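AP-4 complex accessory subunit Tepsin (Equus caballus, PDB 5WF2) probably associates with the AP-4 adaptor complex and may thereby take part in vesicular trafficking of proteins at the trans-Golgi network. Local coordinates at residues Gln48-Val51 with Lys52-Leu56; Lys121-Lys124 with Ile125-Phe129. All coordinates share one frame; numbering follows the deposited sequence.

Contact 1. Residues Gln48-Val51 with Lys52-Leu56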
loop_
_atom_site.group_PDB
_atom_site.type_symbol
_atom_site.label_atom_id
_atom_site.label_comp_id
_atom_site.label_asym_id
_atom_site.label_seq_id
_atom_site.Cartn_x
_atom_site.Cartn_y
_atom_site.Cartn_z
ATOM N N GLN A 48 10.943 6.819 -2.706
ATOM C CA GLN A 48 11.179 7.330 -4.056
ATOM C C GLN A 48 11.492 6.204 -5.035
ATOM O O GLN A 48 11.026 6.215 -6.183
ATOM C CB GLN A 48 12.308 8.354 -4.037
ATOM C CG GLN A 48 11.909 9.632 -3.325
ATOM C CD GLN A 48 12.889 10.767 -3.551
ATOM O OE1 GLN A 48 13.896 10.619 -4.256
ATOM N NE2 GLN A 48 12.591 11.915 -2.956
ATOM N N HIS A 49 12.295 5.233 -4.600
ATOM C CA HIS A 49 12.574 4.058 -5.419
ATOM C C HIS A 49 11.304 3.280 -5.717
ATOM O O HIS A 49 11.040 2.926 -6.869
ATOM C CB HIS A 49 13.589 3.162 -4.708
ATOM C CG HIS A 49 13.674 1.774 -5.271
ATOM N ND1 HIS A 49 13.086 0.686 -4.656
ATOM C CD2 HIS A 49 14.264 1.299 -6.393
ATOM C CE1 HIS A 49 13.321 -0.402 -5.370
ATOM N NE2 HIS A 49 14.027 -0.056 -6.433
ATOM N N PHE A 50 10.496 3.027 -4.688
ATOM C CA PHE A 50 9.251 2.296 -4.880
ATOM C C PHE A 50 8.380 2.979 -5.929
ATOM O O PHE A 50 7.907 2.332 -6.875
ATOM C CB PHE A 50 8.493 2.168 -3.553
ATOM C CG PHE A 50 7.138 1.515 -3.702
ATOM C CD1 PHE A 50 7.035 0.168 -3.959
ATOM C CD2 PHE A 50 5.982 2.258 -3.575
ATOM C CE1 PHE A 50 5.791 -0.433 -4.107
ATOM C CE2 PHE A 50 4.725 1.661 -3.720
ATOM C CZ PHE A 50 4.634 0.326 -3.984
ATOM N N VAL A 51 8.199 4.297 -5.802
ATOM C CA VAL A 51 7.365 5.047 -6.743
ATOM C C VAL A 51 7.942 5.021 -8.161
ATOM O O VAL A 51 7.203 4.904 -9.150
ATOM C CB VAL A 51 7.195 6.472 -6.218
ATOM C CG1 VAL A 51 6.592 7.358 -7.270
ATOM C CG2 VAL A 51 6.325 6.408 -5.010
ATOM N N LYS A 52 9.251 5.175 -8.291
ATOM C CA LYS A 52 9.885 5.105 -9.609
ATOM C C LYS A 52 9.608 3.767 -10.275
ATOM O O LYS A 52 9.182 3.716 -11.439
ATOM C CB LYS A 52 11.390 5.337 -9.461
ATOM C CG LYS A 52 12.169 5.078 -10.737
ATOM C CD LYS A 52 13.468 5.849 -10.736
ATOM C CE LYS A 52 14.452 5.273 -11.744
ATOM N NZ LYS A 52 15.445 4.338 -11.108
ATOM N N GLU A 53 9.781 2.674 -9.523
ATOM C CA GLU A 53 9.545 1.348 -10.082
ATOM C C GLU A 53 8.078 1.127 -10.397
ATOM O O GLU A 53 7.744 0.507 -11.408
ATOM C CB GLU A 53 10.030 0.276 -9.110
ATOM C CG GLU A 53 11.534 0.164 -8.973
ATOM C CD GLU A 53 12.238 -0.048 -10.305
ATOM O OE1 GLU A 53 11.791 -0.921 -11.079
ATOM O OE2 GLU A 53 13.227 0.675 -10.577
ATOM N N CYS A 54 7.181 1.583 -9.521
ATOM C CA CYS A 54 5.755 1.521 -9.838
ATOM C C CYS A 54 5.456 2.102 -11.211
ATOM O O CYS A 54 4.643 1.557 -11.961
ATOM C CB CYS A 54 4.939 2.282 -8.802
ATOM S SG CYS A 54 4.687 1.355 -7.329
ATOM N N GLY A 55 6.065 3.238 -11.528
ATOM C CA GLY A 55 5.866 3.868 -12.820
ATOM C C GLY A 55 6.243 2.993 -13.980
ATOM O O GLY A 55 5.765 3.224 -15.094
ATOM N N LEU A 56 7.090 1.989 -13.754
ATOM C CA LEU A 56 7.546 1.132 -14.837
ATOM C C LEU A 56 6.773 -0.172 -14.921
ATOM O O LEU A 56 6.871 -0.870 -15.935
ATOM C CB LEU A 56 9.056 0.841 -14.672
ATOM C CG LEU A 56 9.946 2.090 -14.715
ATOM C CD1 LEU A 56 11.421 1.792 -14.346
ATOM C CD2 LEU A 56 9.865 2.766 -16.076
#

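Contact 2. Residues Lys121-Lys124 with Ile125-Phe129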
loop_
_atom_site.group_PDB
_atom_site.type_symbol
_atom_site.label_atom_id
_atom_site.label_comp_id
_atom_site.label_asym_id
_atom_site.label_seq_id
_atom_site.Cartn_x
_atom_site.Cartn_y
_atom_site.Cartn_z
ATOM N N LYS A 121 -2.850 4.451 11.210
ATOM C CA LYS A 121 -2.307 4.796 9.904
ATOM C C LYS A 121 -3.317 4.496 8.800
ATOM O O LYS A 121 -3.456 5.277 7.847
ATOM C CB LYS A 121 -0.991 4.056 9.670
ATOM C CG LYS A 121 -0.234 4.540 8.393
ATOM C CD LYS A 121 1.178 3.918 8.227
ATOM C CE LYS A 121 2.175 4.958 7.670
ATOM N NZ LYS A 121 1.522 5.721 6.569
ATOM N N ALA A 122 -4.022 3.369 8.895
ATOM C CA ALA A 122 -5.055 3.063 7.905
ATOM C C ALA A 122 -6.144 4.111 7.921
ATOM O O ALA A 122 -6.691 4.469 6.872
ATOM C CB ALA A 122 -5.654 1.694 8.196
ATOM N N THR A 123 -6.506 4.593 9.108
ATOM C CA THR A 123 -7.552 5.595 9.203
ATOM C C THR A 123 -7.125 6.883 8.497
ATOM O O THR A 123 -7.906 7.462 7.729
ATOM C CB THR A 123 -7.914 5.864 10.665
ATOM O OG1 THR A 123 -8.413 4.659 11.285
ATOM C CG2 THR A 123 -8.989 6.924 10.757
ATOM N N LYS A 124 -5.876 7.338 8.727
ATOM C CA LYS A 124 -5.431 8.609 8.129
ATOM C C LYS A 124 -5.371 8.504 6.617
ATOM O O LYS A 124 -5.740 9.444 5.911
ATOM C CB LYS A 124 -4.055 9.021 8.664
ATOM C CG LYS A 124 -3.983 9.041 10.152
ATOM C CD LYS A 124 -2.946 10.029 10.708
ATOM C CE LYS A 124 -1.534 9.638 10.423
ATOM N NZ LYS A 124 -0.584 10.418 11.334
ATOM N N ILE A 125 -4.935 7.352 6.103
ATOM C CA ILE A 125 -4.887 7.154 4.659
ATOM C C ILE A 125 -6.300 7.188 4.087
ATOM O O ILE A 125 -6.559 7.797 3.045
ATOM C CB ILE A 125 -4.198 5.826 4.319
ATOM C CG1 ILE A 125 -2.723 5.855 4.704
ATOM C CG2 ILE A 125 -4.319 5.551 2.858
ATOM C CD1 ILE A 125 -1.992 4.545 4.665
ATOM N N LEU A 126 -7.217 6.460 4.721
ATOM C CA LEU A 126 -8.583 6.396 4.227
ATOM C C LEU A 126 -9.213 7.771 4.244
ATOM O O LEU A 126 -9.863 8.180 3.277
ATOM C CB LEU A 126 -9.386 5.418 5.084
ATOM C CG LEU A 126 -10.852 5.192 4.728
ATOM C CD1 LEU A 126 -10.979 4.786 3.294
ATOM C CD2 LEU A 126 -11.435 4.109 5.634
ATOM N N ARG A 127 -9.022 8.522 5.339
ATOM C CA ARG A 127 -9.615 9.861 5.420
ATOM C C ARG A 127 -9.035 10.806 4.376
ATOM O O ARG A 127 -9.750 11.651 3.835
ATOM C CB ARG A 127 -9.429 10.448 6.820
ATOM C CG ARG A 127 -10.177 9.695 7.948
ATOM C CD ARG A 127 -11.679 9.911 7.981
ATOM N NE ARG A 127 -12.372 8.865 7.242
ATOM C CZ ARG A 127 -12.708 7.679 7.741
ATOM N NH1 ARG A 127 -12.428 7.372 9.005
ATOM N NH2 ARG A 127 -13.325 6.795 6.960
ATOM N N HIS A 128 -7.771 10.642 4.041
ATOM C CA HIS A 128 -7.139 11.453 3.014
ATOM C C HIS A 128 -7.731 11.152 1.633
ATOM O O HIS A 128 -8.115 12.070 0.896
ATOM C CB HIS A 128 -5.648 11.210 3.045
ATOM C CG HIS A 128 -4.889 12.074 2.094
ATOM N ND1 HIS A 128 -4.575 13.393 2.370
ATOM C CD2 HIS A 128 -4.483 11.846 0.827
ATOM C CE1 HIS A 128 -3.935 13.908 1.336
ATOM N NE2 HIS A 128 -3.872 12.998 0.382
ATOM N N PHE A 129 -7.820 9.868 1.265
ATOM C CA PHE A 129 -8.358 9.510 -0.045
ATOM C C PHE A 129 -9.818 9.944 -0.173
ATOM O O PHE A 129 -10.233 10.452 -1.217
ATOM C CB PHE A 129 -8.214 8.000 -0.286
ATOM C CG PHE A 129 -6.791 7.489 -0.391
ATOM C CD1 PHE A 129 -5.710 8.340 -0.616
ATOM C CD2 PHE A 129 -6.561 6.107 -0.415
ATOM C CE1 PHE A 129 -4.436 7.843 -0.746
ATOM C CE2 PHE A 129 -5.272 5.597 -0.551
ATOM C CZ PHE A 129 -4.209 6.447 -0.721
#

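Contact 1. Residues Gln48-Val51 with Lys52-Leu56
A sulfur-aromatic contact between Phe50 and Cys54, one helical turn apart on the inward side of helix 44-56, belongs to the hydrophobic core of tepsin's VHS/ENTH-like domain. The thiol sits over one face of the ring, displaced toward its rim: Cys54 SG lies 3.7 Å from the Phe50 ring centroid and 20° off the ring normal, with Phe50 CZ its closest ring atom at 3.5 Å. Two torsions bring them together: Phe50 CG stands anti to the backbone N (chi1 175°), and Cys54 SG lies beside its own N, anti to the carbonyl carbon. Leu30 and Val34 of helix 25-35 and Val62 and Leu66 of helix 59-68 also touch the ring. Replacing Phe50 by an alanine is likely to leave the Cys54 sulfur without its aromatic partner and to open a gap where helix 44-56 meets these two helices. In the backbone of the same turn, Cys54 N donates to Phe50 O at 2.8 Å, nearly straight (168°). His49 NE2 leans obliquely on Glu53 CG at 3.6 Å, staying 4.3 Å from Glu53 OE2; the soft, buried sulfur probably gains a weak, mainly dispersive contact suited to an apolar interior.

Contact 2. Residues Lys121-Lys124 with Ile125-Phe129
Ile125 turns CG1 anti to its own carbonyl carbon and beside its backbone N (chi1 -66°), which carries the ethyl branch back over the preceding turn toward Lys121. Ile125 CG1 lies 3.3 Å from Lys121 O, the carbonyl that also accepts the Ile125 N hydrogen bond at 3.1 Å. From there Ile125 CD1 reaches the aliphatic stem of Lys121, 4.1 Å from Lys121 CG, and the two side chains cross at a slant. The lysine leaves the helix extended and then bends at chi3 and chi4, which folds the ammonium end back to the same methyl: Lys121 NZ is 4.2 Å from Ile125 CD1. This side of helix 117-132, the last helix of the all-helical VHS/ENTH-like domain, packs on helix 75-89, where Leu82 touches both Lys121 and Ile125, while Ala122 meets Leu110 of helix 96-111. Thr123 and Arg127 form a second pair at the same spacing. The threonine methyl CG2 comes within 3.9 Å of Arg127 NH1, approaching the guanidinium obliquely, and Arg127 CG lies 3.2 Å from Thr123 O. Their polar ends are engaged along the same helix: Thr123 OG1 hydrogen-bonds to Thr119 O, and Arg127 NH2 forms a salt bridge with Glu130 OE1. The backbone links the same pair: Arg127 N donates to Thr123 O at 2.8 Å in a nearly straight bond (165°).

From the N terminus, the chain runs through helix 25-35 and enters helix 44-56, where contact 1 lies; contact 2 follows much later, in helix 117-132. Each spans a single continuous run of helix, so neither closes a loop, and the two stand in series without nesting or crossing. Their centres are 21 Å apart and their nearest atoms about 11 Å, with no direct touch. Contact 1 joins helix 44-56 to helices 25-35 and 59-68, and through Val51 on Thr91 and Cys54 on Leu93 to the loop between helices 75-89 and 96-111. Contact 2 sets the closing helix against the two helices that this loop connects.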